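Local coordinates for protein peptide synthetase, module 7 (Actinoplanes teichomyceticus, PDB 4TX3) that belongs to a nonribosomal peptide synthetase and folds as a condensation-type domain, which probably recruits cytochrome P450 oxygenases to the carrier-bound peptide rather than making peptide bonds, at residues Leu29-Glu34 / Glu112-Leu117; Glu35-His40 / Val392-Leu397; Ala64-Ile69 / Ala174-Gln179; Met151-Arg156 / Pro299-Phe304. All coordinates share one frame; numbering follows the deposited sequence.

How the contacts relate
All four contacts lie within the condensation-type fold and join loops and helices distant in sequence. Contacts 1 and 2 share the loop between helix 21-28 and strand 40-49; their centres are about 10 Å apart, both meet one sulfate, and a salt bridge from Glu112 to Arg37 ties them. Contacts 3 and 4 form a second pair, with centres about 11 Å apart, where Met300 and His67 pack across. Centres of one pair lie about 20 to 28 Å from those of the other. Along the chain, contact 2 spans the longest interval and encloses contacts 3 and 4, while contact 1 closes before contact 4 opens. One pair thus ties the loops round the sulfate, the other the end of helix 53-66, helix 148-166 and their loops.

Contact 1 (Leu29-Glu34 / Glu112-Leu117); sequences LARPSE and EQLFDL. With SO4 (sulfate ion), chain F.
Arg31 reaches across to Leu114 and Phe115 with a side chain bent once, at chi3. CG stands beside the backbone N (chi1 -59°), and the bend (71°) then turns the guanidinium so that one flat face lies on Leu114, whose CB sits 3.7 Å from the guanidinium plane of Arg31, over its centre. Leu114 CD1 touches Arg31 NE at 3.8 Å, so the leucine crosses the arginine at a slant, CB over the guanidinium face and CD1 at NE. At the guanidinium edge, Arg31 NH1 donates to Phe115 O over 3.0 Å. The bond is fairly straight at nitrogen but comes down on the carbonyl from above its plane. Asp116 N lies near the same edge; being a donor itself, it bonds instead to Asp120. The Asp116 carboxylate turns to Thr118 and Arg119, and its CB is 3.7 Å from Arg31 NH1. Farther along, Ala30 CB barely meets Leu117 CD1 at 4.5 Å.

The backbone of Arg31 works separately from its side chain: Arg31 N donates to sulfate O3 at 2.7 Å. His142, Arg39 and Arg233 also bind this anion, which probably came from the crystallisation liquor. By sequence, His142 opens the stretch matching the HHxxxDG motif of condensation domains, so the arrangement appears to belong to the wall of an anion-occupied pocket beside the equivalent of their active site.

Contact 2 (Glu35-His40 / Val392-Leu397); sequences ETRGRH and VEAIEL. With SO4 (sulfate ion), chain F.
Arg37 lays its guanidinium beside Ala394 and grips Val392 O end-on with two nitrogens. Arg37 NH1 and NH2 each stand 3.2 Å from Val392 O, which lies in the guanidinium plane, while Ala394 CA sits above one face, toward the rim. Arg37 NH2 also makes a salt bridge to Glu112, which helps to fix the group. This is the tight half of the contact. The methyl group of Ala394 fills the angle between Arg37 and Gly38, with Ala394 CB 3.7 Å from Arg37 CB and 3.2 Å from Gly38 O. A cis peptide between Arg37 and Gly38 shapes the bend that receives it.

Around His40 the joining is done by water. Water 1 accepts from both His40 N and Ala394 N, the latter at 2.7 Å, and donates to Glu393 OE1. That oxygen also comes 2.9 Å from His40 O, two acceptors not hydrogen-bonded to each other; Glu393 OE2 is held by Ser42. At the rim, on the looser side by the partly exposed Glu396, Arg39 NH1 makes a salt bridge of 3.1 Å to Glu396 OE2, meeting it from above the carboxylate plane. Bent at chi3 (-39°), the same arginine turns NE to sulfate O4, which its backbone N also binds, while NH2 reaches Ala26.

Residues 392-397 link strand 383-388, at the edge of one sheet, to strand 399-407 of the other, a crossing between lobes consistent with the latch of condensation domains.

Contact 3 (Ala64-Ile69 / Ala174-Gln179); sequences AARHEI and APLALQ
Arg66 O, near the end of helix 53-66, is gripped twice: Gln179 NE2 donates to it at 3.0 Å, nearly straight and in the amide plane, and water 3 donates as well while accepting from Leu176 N. The other end of the same amide turns to the next turn of chain, where Glu68 N reaches Gln179 OE1 over 2.9 Å from above the carbonyl plane. Water 5, bound to Ile69 N, donates to that oxygen too. Gln179 is folded at chi2 (-69°), which lets one amide bridge the helix's last carbonyl and the following 3-10 turn. The Glu68 carboxylate stacks against this amide with the planes 25° apart, Glu68 CD lying 3.3 Å from Gln179 CG, and its OE2 goes on to Arg13.

The amide ties the end of helix 53-66 to the start of helix 180-191, where Gln179 is the N-cap residue and gives its own N-H to Asp182.

Leu176 touches both Arg66 and His67. Its CD1 comes 3.5 Å from His67 ND1, and CD2 lies 3.6 Å from Arg66 NH2, over one face of the guanidinium near its rim. Arg66 is stretched out, with CG anti to its own N (chi1 179°), so that the head reaches Ala174. There NH1 makes only a weak bond to Ala174 O, reinforced by water 4 between the same two atoms. Asp157 holds Arg66 NE and His67 NE2, and Ala174 N donates to an acidic side chain of a neighbouring protein chain.

Contact 4 (Met151-Arg156 / Pro299-Phe304); sequences MDVFFR and PMIGPF
Pro299 meets Val153 through its carbonyl: Pro299 O lies 3.4 Å from Val153 CG1. This opens a contact without hydrogen bonds across it, made of apolar side chains and two backbone carbonyls, in which the loop between strands 281-288 and 306-313 is pressed onto helix 148-166, the long helix backing the five-stranded sheet of the condensation-type fold. Next comes Met300, whose side chain turns away; its carbonyl oxygen touches the other methyl, Met300 O to Val153 CG2 at 3.9 Å, and takes a hydrogen bond from Arg290. The two methyls of one valine thus face two successive carbonyls.

Ile301 follows. Its CG1 lies 3.8 Å from Val153 CG1 as the two side chains slide past each other in opposite directions. With CG1 beside the backbone N (chi1 -69°) and the chain extended beyond it, the CD1 methyl reaches the next residue of the helix and sits at the edge of the Phe154 ring. Helix 53-66 packs on that ring as well. Gly302 N is bonded to Ser150 of the same helix, near its start. An inverse gamma turn at Pro303 follows, and Phe304 meets Tyr183 and Phe180 edge-to-face. Back at the helix, Ile301 CD1 ends 3.8 Å from Phe154 CA.

Contact 1 (Leu29-Glu34 / Glu112-Leu117)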
loop_
_atom_site.group_PDB
_atom_site.type_symbol
_atom_site.label_atom_id
_atom_site.label_comp_id
_atom_site.label_asym_id
_atom_site.label_seq_id
_atom_site.Cartn_x
_atom_site.Cartn_y
_atom_site.Cartn_z
ATOM N N LEU B 29 -5.901 28.651 16.475
ATOM C CA LEU B 29 -7.288 28.354 16.824
ATOM C C LEU B 29 -7.366 27.336 17.945
ATOM O O LEU B 29 -8.376 26.653 18.110
ATOM C CB LEU B 29 -8.059 27.842 15.602
ATOM C CG LEU B 29 -8.098 28.792 14.400
ATOM C CD1 LEU B 29 -9.112 28.312 13.376
ATOM C CD2 LEU B 29 -8.365 30.240 14.817
ATOM N N ALA B 30 -6.292 27.228 18.715
ATOM C CA ALA B 30 -6.257 26.261 19.806
ATOM C C ALA B 30 -6.991 26.786 21.050
ATOM O O ALA B 30 -6.707 27.886 21.554
ATOM C CB ALA B 30 -4.826 25.897 20.145
ATOM N N ARG B 31 -7.949 25.985 21.514
ATOM C CA ARG B 31 -8.682 26.223 22.756
ATOM C C ARG B 31 -9.243 27.636 22.885
ATOM O O ARG B 31 -8.781 28.404 23.726
ATOM C CB ARG B 31 -7.772 25.895 23.946
ATOM C CG ARG B 31 -7.281 24.445 23.914
ATOM C CD ARG B 31 -6.145 24.191 24.881
ATOM N NE ARG B 31 -6.585 24.221 26.274
ATOM C CZ ARG B 31 -5.915 23.674 27.286
ATOM N NH1 ARG B 31 -4.763 23.047 27.073
ATOM N NH2 ARG B 31 -6.405 23.747 28.516
ATOM N N PRO B 32 -10.245 27.983 22.046
ATOM C CA PRO B 32 -10.909 29.296 22.094
ATOM C C PRO B 32 -11.885 29.381 23.262
ATOM O O PRO B 32 -12.319 30.460 23.671
ATOM C CB PRO B 32 -11.644 29.364 20.755
ATOM C CG PRO B 32 -11.948 27.931 20.429
ATOM C CD PRO B 32 -10.801 27.123 20.980
ATOM N N SER B 33 -12.232 28.203 23.764
ATOM C CA SER B 33 -13.011 28.019 24.971
ATOM C C SER B 33 -12.601 26.695 25.581
ATOM O O SER B 33 -12.081 25.818 24.882
ATOM C CB SER B 33 -14.510 28.024 24.682
ATOM O OG SER B 33 -15.187 27.214 25.626
ATOM N N GLU B 34 -12.852 26.529 26.872
ATOM C CA GLU B 34 -12.505 25.269 27.509
ATOM C C GLU B 34 -13.674 24.290 27.428
ATOM O O GLU B 34 -13.598 23.183 27.945
ATOM C CB GLU B 34 -12.055 25.520 28.950
ATOM C CG GLU B 34 -10.830 24.710 29.329
ATOM C CD GLU B 34 -9.544 25.212 28.657
ATOM O OE1 GLU B 34 -9.579 26.171 27.838
ATOM O OE2 GLU B 34 -8.482 24.617 28.941
ATOM N N GLU B 112 -10.691 13.241 24.544
ATOM C CA GLU B 112 -11.228 14.603 24.599
ATOM C C GLU B 112 -10.278 15.594 25.261
ATOM O O GLU B 112 -10.391 16.794 25.061
ATOM C CB GLU B 112 -12.566 14.632 25.340
ATOM C CG GLU B 112 -13.745 14.154 24.525
ATOM C CD GLU B 112 -13.967 15.002 23.283
ATOM O OE1 GLU B 112 -14.548 16.110 23.413
ATOM O OE2 GLU B 112 -13.560 14.564 22.177
ATOM N N GLN B 113 -9.345 15.082 26.044
ATOM C CA GLN B 113 -8.464 15.917 26.842
ATOM C C GLN B 113 -7.657 16.930 26.007
ATOM O O GLN B 113 -7.013 16.581 25.020
ATOM C CB GLN B 113 -7.538 15.012 27.647
ATOM C CG GLN B 113 -6.647 15.748 28.621
ATOM C CD GLN B 113 -5.701 14.809 29.330
ATOM O OE1 GLN B 113 -6.021 13.632 29.565
ATOM N NE2 GLN B 113 -4.527 15.306 29.656
ATOM N N LEU B 114 -7.705 18.194 26.398
ATOM C CA LEU B 114 -7.114 19.249 25.580
ATOM C C LEU B 114 -5.588 19.266 25.690
ATOM O O LEU B 114 -5.036 18.928 26.735
ATOM C CB LEU B 114 -7.699 20.612 25.970
ATOM C CG LEU B 114 -9.212 20.726 25.742
ATOM C CD1 LEU B 114 -9.714 22.125 26.015
ATOM C CD2 LEU B 114 -9.594 20.276 24.328
ATOM N N PHE B 115 -4.914 19.624 24.596
ATOM C CA PHE B 115 -3.458 19.826 24.592
ATOM C C PHE B 115 -3.115 21.293 24.820
ATOM O O PHE B 115 -3.814 22.175 24.316
ATOM C CB PHE B 115 -2.829 19.370 23.258
ATOM C CG PHE B 115 -2.949 17.887 22.992
ATOM C CD1 PHE B 115 -4.081 17.367 22.351
ATOM C CD2 PHE B 115 -1.934 17.011 23.367
ATOM C CE1 PHE B 115 -4.194 16.011 22.093
ATOM C CE2 PHE B 115 -2.043 15.639 23.113
ATOM C CZ PHE B 115 -3.167 15.141 22.479
ATOM N N ASP B 116 -2.045 21.563 25.562
ATOM C CA ASP B 116 -1.392 22.884 25.477
ATOM C C ASP B 116 -0.123 22.732 24.639
ATOM O O ASP B 116 0.944 22.373 25.152
ATOM C CB ASP B 116 -1.085 23.455 26.866
ATOM C CG ASP B 116 -0.188 24.696 26.824
ATOM O OD1 ASP B 116 0.022 25.304 25.746
ATOM O OD2 ASP B 116 0.323 25.071 27.894
ATOM N N LEU B 117 -0.259 23.005 23.346
ATOM C CA LEU B 117 0.818 22.793 22.375
ATOM C C LEU B 117 2.093 23.615 22.633
ATOM O O LEU B 117 3.117 23.385 21.985
ATOM C CB LEU B 117 0.290 23.086 20.966
ATOM C CG LEU B 117 -0.924 22.196 20.685
ATOM C CD1 LEU B 117 -1.763 22.689 19.511
ATOM C CD2 LEU B 117 -0.433 20.776 20.450
HETATM S S SO4 F . -7.585 22.755 19.922
HETATM O O1 SO4 F . -6.159 23.062 19.808
HETATM O O2 SO4 F . -7.862 22.275 21.273
HETATM O O3 SO4 F . -8.370 23.975 19.686
HETATM O O4 SO4 F . -7.936 21.737 18.924
#

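Contact 2 (Glu35-His40 / Val392-Leu397)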
loop_
_atom_site.group_PDB
_atom_site.type_symbol
_atom_site.label_atom_id
_atom_site.label_comp_id
_atom_site.label_asym_id
_atom_site.label_seq_id
_atom_site.Cartn_x
_atom_site.Cartn_y
_atom_site.Cartn_z
ATOM N N GLU B 35 -14.732 24.708 26.733
ATOM C CA GLU B 35 -15.869 23.853 26.401
ATOM C C GLU B 35 -15.901 23.558 24.894
ATOM O O GLU B 35 -16.951 23.219 24.342
ATOM C CB GLU B 35 -17.181 24.517 26.816
ATOM C CG GLU B 35 -17.120 25.251 28.146
ATOM C CD GLU B 35 -17.810 26.605 28.079
ATOM O OE1 GLU B 35 -17.129 27.611 27.774
ATOM O OE2 GLU B 35 -19.036 26.668 28.323
ATOM N N THR B 36 -14.753 23.725 24.238
ATOM C CA THR B 36 -14.576 23.447 22.810
ATOM C C THR B 36 -13.707 22.213 22.613
ATOM O O THR B 36 -12.603 22.171 23.145
ATOM C CB THR B 36 -13.881 24.627 22.081
ATOM O OG1 THR B 36 -14.635 25.834 22.246
ATOM C CG2 THR B 36 -13.703 24.336 20.599
ATOM N N ARG B 37 -14.173 21.213 21.869
ATOM C CA ARG B 37 -13.277 20.125 21.435
ATOM C C ARG B 37 -12.164 20.777 20.585
ATOM O O ARG B 37 -12.459 21.665 19.803
ATOM C CB ARG B 37 -14.063 19.063 20.662
ATOM C CG ARG B 37 -15.442 18.767 21.277
ATOM C CD ARG B 37 -16.194 17.680 20.506
ATOM N NE ARG B 37 -15.457 16.416 20.498
ATOM C CZ ARG B 37 -15.641 15.420 19.627
ATOM N NH1 ARG B 37 -16.550 15.521 18.659
ATOM N NH2 ARG B 37 -14.895 14.322 19.712
ATOM N N GLY B 38 -10.907 20.341 20.640
ATOM C CA GLY B 38 -10.494 18.974 20.806
ATOM C C GLY B 38 -10.320 18.496 19.369
ATOM O O GLY B 38 -10.968 17.526 18.966
ATOM N N ARG B 39 -9.492 19.189 18.575
ATOM C CA ARG B 39 -9.300 18.789 17.168
ATOM C C ARG B 39 -8.258 17.690 17.055
ATOM O O ARG B 39 -7.070 17.945 16.785
ATOM C CB ARG B 39 -8.904 19.967 16.297
ATOM C CG ARG B 39 -10.077 20.803 15.852
ATOM C CD ARG B 39 -9.592 22.117 15.306
ATOM N NE ARG B 39 -8.471 22.622 16.104
ATOM C CZ ARG B 39 -7.775 23.725 15.818
ATOM N NH1 ARG B 39 -8.089 24.458 14.748
ATOM N NH2 ARG B 39 -6.762 24.100 16.600
ATOM N N HIS B 40 -8.726 16.462 17.268
ATOM C CA HIS B 40 -7.851 15.322 17.454
ATOM C C HIS B 40 -8.171 14.196 16.485
ATOM O O HIS B 40 -9.262 14.100 15.929
ATOM C CB HIS B 40 -7.964 14.794 18.887
ATOM C CG HIS B 40 -7.776 15.839 19.945
ATOM N ND1 HIS B 40 -8.285 15.707 21.216
ATOM C CD2 HIS B 40 -7.109 17.021 19.929
ATOM C CE1 HIS B 40 -7.956 16.768 21.935
ATOM N NE2 HIS B 40 -7.246 17.580 21.179
ATOM N N VAL B 392 -16.993 9.975 16.995
ATOM C CA VAL B 392 -16.825 10.842 15.835
ATOM C C VAL B 392 -15.931 12.036 16.184
ATOM O O VAL B 392 -16.098 12.643 17.239
ATOM C CB VAL B 392 -18.197 11.337 15.315
ATOM C CG1 VAL B 392 -18.997 11.948 16.437
ATOM C CG2 VAL B 392 -18.020 12.344 14.186
ATOM N N GLU B 393 -14.981 12.366 15.307
ATOM C CA GLU B 393 -14.030 13.458 15.575
ATOM C C GLU B 393 -14.688 14.839 15.590
ATOM O O GLU B 393 -15.752 15.036 15.005
ATOM C CB GLU B 393 -12.888 13.448 14.542
ATOM C CG GLU B 393 -12.204 12.084 14.350
ATOM C CD GLU B 393 -11.380 11.594 15.563
ATOM O OE1 GLU B 393 -11.393 12.242 16.646
ATOM O OE2 GLU B 393 -10.697 10.545 15.416
ATOM N N ALA B 394 -14.047 15.790 16.269
ATOM C CA ALA B 394 -14.509 17.175 16.275
ATOM C C ALA B 394 -14.573 17.731 14.854
ATOM O O ALA B 394 -13.721 17.418 14.019
ATOM C CB ALA B 394 -13.603 18.036 17.137
ATOM N N ILE B 395 -15.582 18.550 14.586
ATOM C CA ILE B 395 -15.795 19.111 13.251
ATOM C C ILE B 395 -15.705 20.647 13.256
ATOM O O ILE B 395 -16.186 21.303 14.186
ATOM C CB ILE B 395 -17.163 18.670 12.670
ATOM C CG1 ILE B 395 -17.283 19.042 11.192
ATOM C CG2 ILE B 395 -18.339 19.262 13.467
ATOM C CD1 ILE B 395 -18.563 18.520 10.552
ATOM N N GLU B 396 -15.062 21.205 12.226
ATOM C CA GLU B 396 -14.959 22.656 12.040
ATOM C C GLU B 396 -15.903 23.132 10.945
ATOM O O GLU B 396 -16.289 24.292 10.907
ATOM C CB GLU B 396 -13.538 23.072 11.679
ATOM C CG GLU B 396 -12.514 22.894 12.774
ATOM C CD GLU B 396 -11.142 23.379 12.337
ATOM O OE1 GLU B 396 -10.577 22.775 11.393
ATOM O OE2 GLU B 396 -10.647 24.378 12.913
ATOM N N LEU B 397 -16.240 22.220 10.039
ATOM C CA LEU B 397 -17.180 22.491 8.960
ATOM C C LEU B 397 -18.633 22.467 9.459
ATOM O O LEU B 397 -18.935 21.916 10.525
ATOM C CB LEU B 397 -16.993 21.461 7.848
ATOM C CG LEU B 397 -15.675 21.477 7.077
ATOM C CD1 LEU B 397 -15.530 20.214 6.260
ATOM C CD2 LEU B 397 -15.587 22.688 6.177
HETATM S S SO4 F . -7.585 22.755 19.922
HETATM O O1 SO4 F . -6.159 23.062 19.808
HETATM O O2 SO4 F . -7.862 22.275 21.273
HETATM O O3 SO4 F . -8.370 23.975 19.686
HETATM O O4 SO4 F . -7.936 21.737 18.924
HETATM O O HOH W 1 -11.641 15.081 17.344
HETATM O O HOH W 2 -10.863 16.600 14.358
#

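Contact 3 (Ala64-Ile69 / Ala174-Gln179)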
loop_
_atom_site.group_PDB
_atom_site.type_symbol
_atom_site.label_atom_id
_atom_site.label_comp_id
_atom_site.label_asym_id
_atom_site.label_seq_id
_atom_site.Cartn_x
_atom_site.Cartn_y
_atom_site.Cartn_z
ATOM N N ALA B 64 8.243 7.817 18.167
ATOM C CA ALA B 64 8.517 9.249 18.243
ATOM C C ALA B 64 9.989 9.512 17.991
ATOM O O ALA B 64 10.362 10.602 17.538
ATOM C CB ALA B 64 8.089 9.830 19.597
ATOM N N ALA B 65 10.831 8.526 18.295
ATOM C CA ALA B 65 12.255 8.668 17.991
ATOM C C ALA B 65 12.410 8.791 16.480
ATOM O O ALA B 65 13.157 9.628 15.994
ATOM C CB ALA B 65 13.068 7.496 18.533
ATOM N N ARG B 66 11.662 7.972 15.751
ATOM C CA ARG B 66 11.707 7.947 14.294
ATOM C C ARG B 66 11.150 9.239 13.682
ATOM O O ARG B 66 11.710 9.748 12.708
ATOM C CB ARG B 66 10.936 6.721 13.789
ATOM C CG ARG B 66 10.843 6.532 12.284
ATOM C CD ARG B 66 10.258 5.147 11.994
ATOM N NE ARG B 66 9.797 5.002 10.618
ATOM C CZ ARG B 66 10.588 4.703 9.589
ATOM N NH1 ARG B 66 11.892 4.508 9.774
ATOM N NH2 ARG B 66 10.072 4.591 8.371
ATOM N N HIS B 67 10.067 9.766 14.262
ATOM C CA HIS B 67 9.360 10.943 13.732
ATOM C C HIS B 67 9.476 12.172 14.636
ATOM O O HIS B 67 8.794 12.256 15.657
ATOM C CB HIS B 67 7.871 10.637 13.536
ATOM C CG HIS B 67 7.596 9.495 12.608
ATOM N ND1 HIS B 67 7.495 9.654 11.243
ATOM C CD2 HIS B 67 7.376 8.181 12.851
ATOM C CE1 HIS B 67 7.242 8.484 10.682
ATOM N NE2 HIS B 67 7.163 7.574 11.634
ATOM N N GLU B 68 10.306 13.136 14.249
ATOM C CA GLU B 68 10.524 14.337 15.064
ATOM C C GLU B 68 9.255 15.086 15.457
ATOM O O GLU B 68 9.162 15.611 16.564
ATOM C CB GLU B 68 11.448 15.308 14.338
ATOM C CG GLU B 68 12.884 14.867 14.318
ATOM C CD GLU B 68 13.734 15.725 13.404
ATOM O OE1 GLU B 68 13.205 16.708 12.817
ATOM O OE2 GLU B 68 14.933 15.398 13.266
ATOM N N ILE B 69 8.286 15.147 14.556
ATOM C CA ILE B 69 7.088 15.917 14.844
ATOM C C ILE B 69 6.327 15.410 16.079
ATOM O O ILE B 69 5.680 16.207 16.754
ATOM C CB ILE B 69 6.123 15.964 13.629
ATOM C CG1 ILE B 69 5.113 17.104 13.839
ATOM C CG2 ILE B 69 5.483 14.574 13.340
ATOM C CD1 ILE B 69 4.256 17.381 12.659
ATOM N N ALA B 174 16.641 1.955 8.821
ATOM C CA ALA B 174 17.115 3.184 8.189
ATOM C C ALA B 174 16.265 4.383 8.640
ATOM O O ALA B 174 15.039 4.290 8.720
ATOM C CB ALA B 174 17.071 3.046 6.670
ATOM N N PRO B 175 16.916 5.515 8.928
ATOM C CA PRO B 175 16.217 6.762 9.289
ATOM C C PRO B 175 15.356 7.302 8.152
ATOM O O PRO B 175 15.607 6.952 6.997
ATOM C CB PRO B 175 17.361 7.725 9.600
ATOM C CG PRO B 175 18.539 7.181 8.846
ATOM C CD PRO B 175 18.375 5.689 8.850
ATOM N N LEU B 176 14.342 8.110 8.460
ATOM C CA LEU B 176 13.588 8.795 7.403
ATOM C C LEU B 176 14.544 9.634 6.564
ATOM O O LEU B 176 15.560 10.115 7.064
ATOM C CB LEU B 176 12.491 9.695 7.982
ATOM C CG LEU B 176 11.323 9.024 8.700
ATOM C CD1 LEU B 176 10.378 10.067 9.278
ATOM C CD2 LEU B 176 10.599 8.102 7.745
ATOM N N ALA B 177 14.235 9.807 5.292
ATOM C CA ALA B 177 15.036 10.699 4.481
ATOM C C ALA B 177 14.699 12.145 4.863
ATOM O O ALA B 177 15.583 12.984 5.029
ATOM C CB ALA B 177 14.796 10.444 2.991
ATOM N N LEU B 178 13.411 12.404 5.038
ATOM C CA LEU B 178 12.899 13.701 5.466
ATOM C C LEU B 178 12.206 13.643 6.814
ATOM O O LEU B 178 11.411 12.739 7.064
ATOM C CB LEU B 178 11.908 14.245 4.434
ATOM C CG LEU B 178 12.463 14.415 3.026
ATOM C CD1 LEU B 178 11.398 15.056 2.176
ATOM C CD2 LEU B 178 13.724 15.269 3.065
ATOM N N GLN B 179 12.509 14.612 7.673
ATOM C CA GLN B 179 11.688 14.919 8.850
ATOM C C GLN B 179 10.721 16.072 8.544
ATOM O O GLN B 179 10.939 16.820 7.588
ATOM C CB GLN B 179 12.574 15.277 10.039
ATOM C CG GLN B 179 13.443 14.133 10.490
ATOM C CD GLN B 179 12.647 13.006 11.117
ATOM O OE1 GLN B 179 11.512 13.198 11.595
ATOM N NE2 GLN B 179 13.241 11.815 11.123
HETATM O O HOH W 3 13.951 8.610 11.257
HETATM O O HOH W 4 13.283 2.739 7.684
HETATM O O HOH W 5 8.834 14.481 11.658
#

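Contact 4 (Met151-Arg156 / Pro299-Phe304)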
loop_
_atom_site.group_PDB
_atom_site.type_symbol
_atom_site.label_atom_id
_atom_site.label_comp_id
_atom_site.label_asym_id
_atom_site.label_seq_id
_atom_site.Cartn_x
_atom_site.Cartn_y
_atom_site.Cartn_z
ATOM N N MET B 151 -1.973 8.325 10.709
ATOM C CA MET B 151 -2.284 7.372 11.757
ATOM C C MET B 151 -1.980 5.950 11.325
ATOM O O MET B 151 -1.578 5.148 12.162
ATOM C CB MET B 151 -3.737 7.490 12.204
ATOM C CG MET B 151 -3.867 7.575 13.735
ATOM S SD MET B 151 -3.340 9.195 14.352
ATOM C CE MET B 151 -4.020 10.125 13.002
ATOM N N ASP B 152 -2.133 5.630 10.038
ATOM C CA ASP B 152 -1.707 4.299 9.558
ATOM C C ASP B 152 -0.203 4.151 9.666
ATOM O O ASP B 152 0.287 3.097 10.079
ATOM C CB ASP B 152 -2.132 4.042 8.111
ATOM C CG ASP B 152 -3.625 4.031 7.946
ATOM O OD1 ASP B 152 -4.289 3.265 8.678
ATOM O OD2 ASP B 152 -4.144 4.800 7.111
ATOM N N VAL B 153 0.529 5.211 9.303
ATOM C CA VAL B 153 1.979 5.180 9.395
ATOM C C VAL B 153 2.374 4.911 10.841
ATOM O O VAL B 153 3.248 4.077 11.114
ATOM C CB VAL B 153 2.623 6.501 8.879
ATOM C CG1 VAL B 153 4.146 6.518 9.132
ATOM C CG2 VAL B 153 2.330 6.678 7.401
ATOM N N PHE B 154 1.700 5.595 11.765
ATOM C CA PHE B 154 1.993 5.446 13.186
ATOM C C PHE B 154 1.934 3.966 13.603
ATOM O O PHE B 154 2.874 3.441 14.208
ATOM C CB PHE B 154 1.027 6.279 14.032
ATOM C CG PHE B 154 1.345 6.263 15.512
ATOM C CD1 PHE B 154 0.835 5.263 16.341
ATOM C CD2 PHE B 154 2.163 7.235 16.074
ATOM C CE1 PHE B 154 1.144 5.234 17.694
ATOM C CE2 PHE B 154 2.467 7.218 17.430
ATOM C CZ PHE B 154 1.959 6.216 18.240
ATOM N N PHE B 155 0.853 3.280 13.248
ATOM C CA PHE B 155 0.717 1.892 13.659
ATOM C C PHE B 155 1.584 0.942 12.837
ATOM O O PHE B 155 1.956 -0.114 13.334
ATOM C CB PHE B 155 -0.764 1.476 13.640
ATOM C CG PHE B 155 -1.557 2.147 14.723
ATOM C CD1 PHE B 155 -1.401 1.763 16.043
ATOM C CD2 PHE B 155 -2.397 3.217 14.440
ATOM C CE1 PHE B 155 -2.095 2.415 17.051
ATOM C CE2 PHE B 155 -3.095 3.874 15.451
ATOM C CZ PHE B 155 -2.938 3.479 16.746
ATOM N N ARG B 156 1.951 1.309 11.609
ATOM C CA ARG B 156 2.914 0.478 10.890
ATOM C C ARG B 156 4.247 0.587 11.603
ATOM O O ARG B 156 4.975 -0.394 11.719
ATOM C CB ARG B 156 3.040 0.872 9.409
ATOM C CG ARG B 156 2.095 0.064 8.472
ATOM C CD ARG B 156 1.805 0.788 7.155
ATOM N NE ARG B 156 2.963 1.577 6.731
ATOM C CZ ARG B 156 2.898 2.629 5.919
ATOM N NH1 ARG B 156 1.724 3.029 5.441
ATOM N NH2 ARG B 156 4.005 3.281 5.589
ATOM N N PRO B 299 6.368 7.715 3.758
ATOM C CA PRO B 299 6.531 7.066 5.064
ATOM C C PRO B 299 6.465 8.007 6.296
ATOM O O PRO B 299 6.814 7.587 7.410
ATOM C CB PRO B 299 7.921 6.449 4.949
ATOM C CG PRO B 299 8.654 7.375 4.053
ATOM C CD PRO B 299 7.670 7.923 3.085
ATOM N N MET B 300 6.025 9.250 6.111
ATOM C CA MET B 300 6.086 10.245 7.181
ATOM C C MET B 300 4.769 10.473 7.903
ATOM O O MET B 300 3.698 10.299 7.326
ATOM C CB MET B 300 6.547 11.595 6.635
ATOM C CG MET B 300 7.862 11.579 5.915
ATOM S SD MET B 300 8.418 13.226 5.395
ATOM C CE MET B 300 8.571 14.069 6.960
ATOM N N ILE B 301 4.873 10.903 9.159
ATOM C CA ILE B 301 3.754 11.450 9.920
ATOM C C ILE B 301 3.798 12.988 9.840
ATOM O O ILE B 301 4.870 13.591 9.930
ATOM C CB ILE B 301 3.808 10.978 11.399
ATOM C CG1 ILE B 301 3.517 9.463 11.482
ATOM C CG2 ILE B 301 2.884 11.817 12.290
ATOM C CD1 ILE B 301 3.727 8.850 12.838
ATOM N N GLY B 302 2.643 13.621 9.659
ATOM C CA GLY B 302 2.577 15.067 9.555
ATOM C C GLY B 302 1.211 15.537 9.102
ATOM O O GLY B 302 0.418 14.762 8.569
ATOM N N PRO B 303 0.906 16.815 9.337
ATOM C CA PRO B 303 -0.345 17.400 8.844
ATOM C C PRO B 303 -0.259 17.707 7.348
ATOM O O PRO B 303 -0.301 18.878 6.940
ATOM C CB PRO B 303 -0.466 18.675 9.660
ATOM C CG PRO B 303 0.955 19.069 9.950
ATOM C CD PRO B 303 1.681 17.764 10.157
ATOM N N PHE B 304 -0.141 16.650 6.546
ATOM C CA PHE B 304 0.056 16.773 5.110
ATOM C C PHE B 304 -1.225 16.935 4.303
ATOM O O PHE B 304 -1.165 17.345 3.150
ATOM C CB PHE B 304 0.800 15.549 4.569
ATOM C CG PHE B 304 2.215 15.461 5.021
ATOM C CD1 PHE B 304 3.158 16.392 4.576
ATOM C CD2 PHE B 304 2.618 14.439 5.873
ATOM C CE1 PHE B 304 4.465 16.316 4.989
ATOM C CE2 PHE B 304 3.942 14.352 6.297
ATOM C CZ PHE B 304 4.866 15.287 5.854
#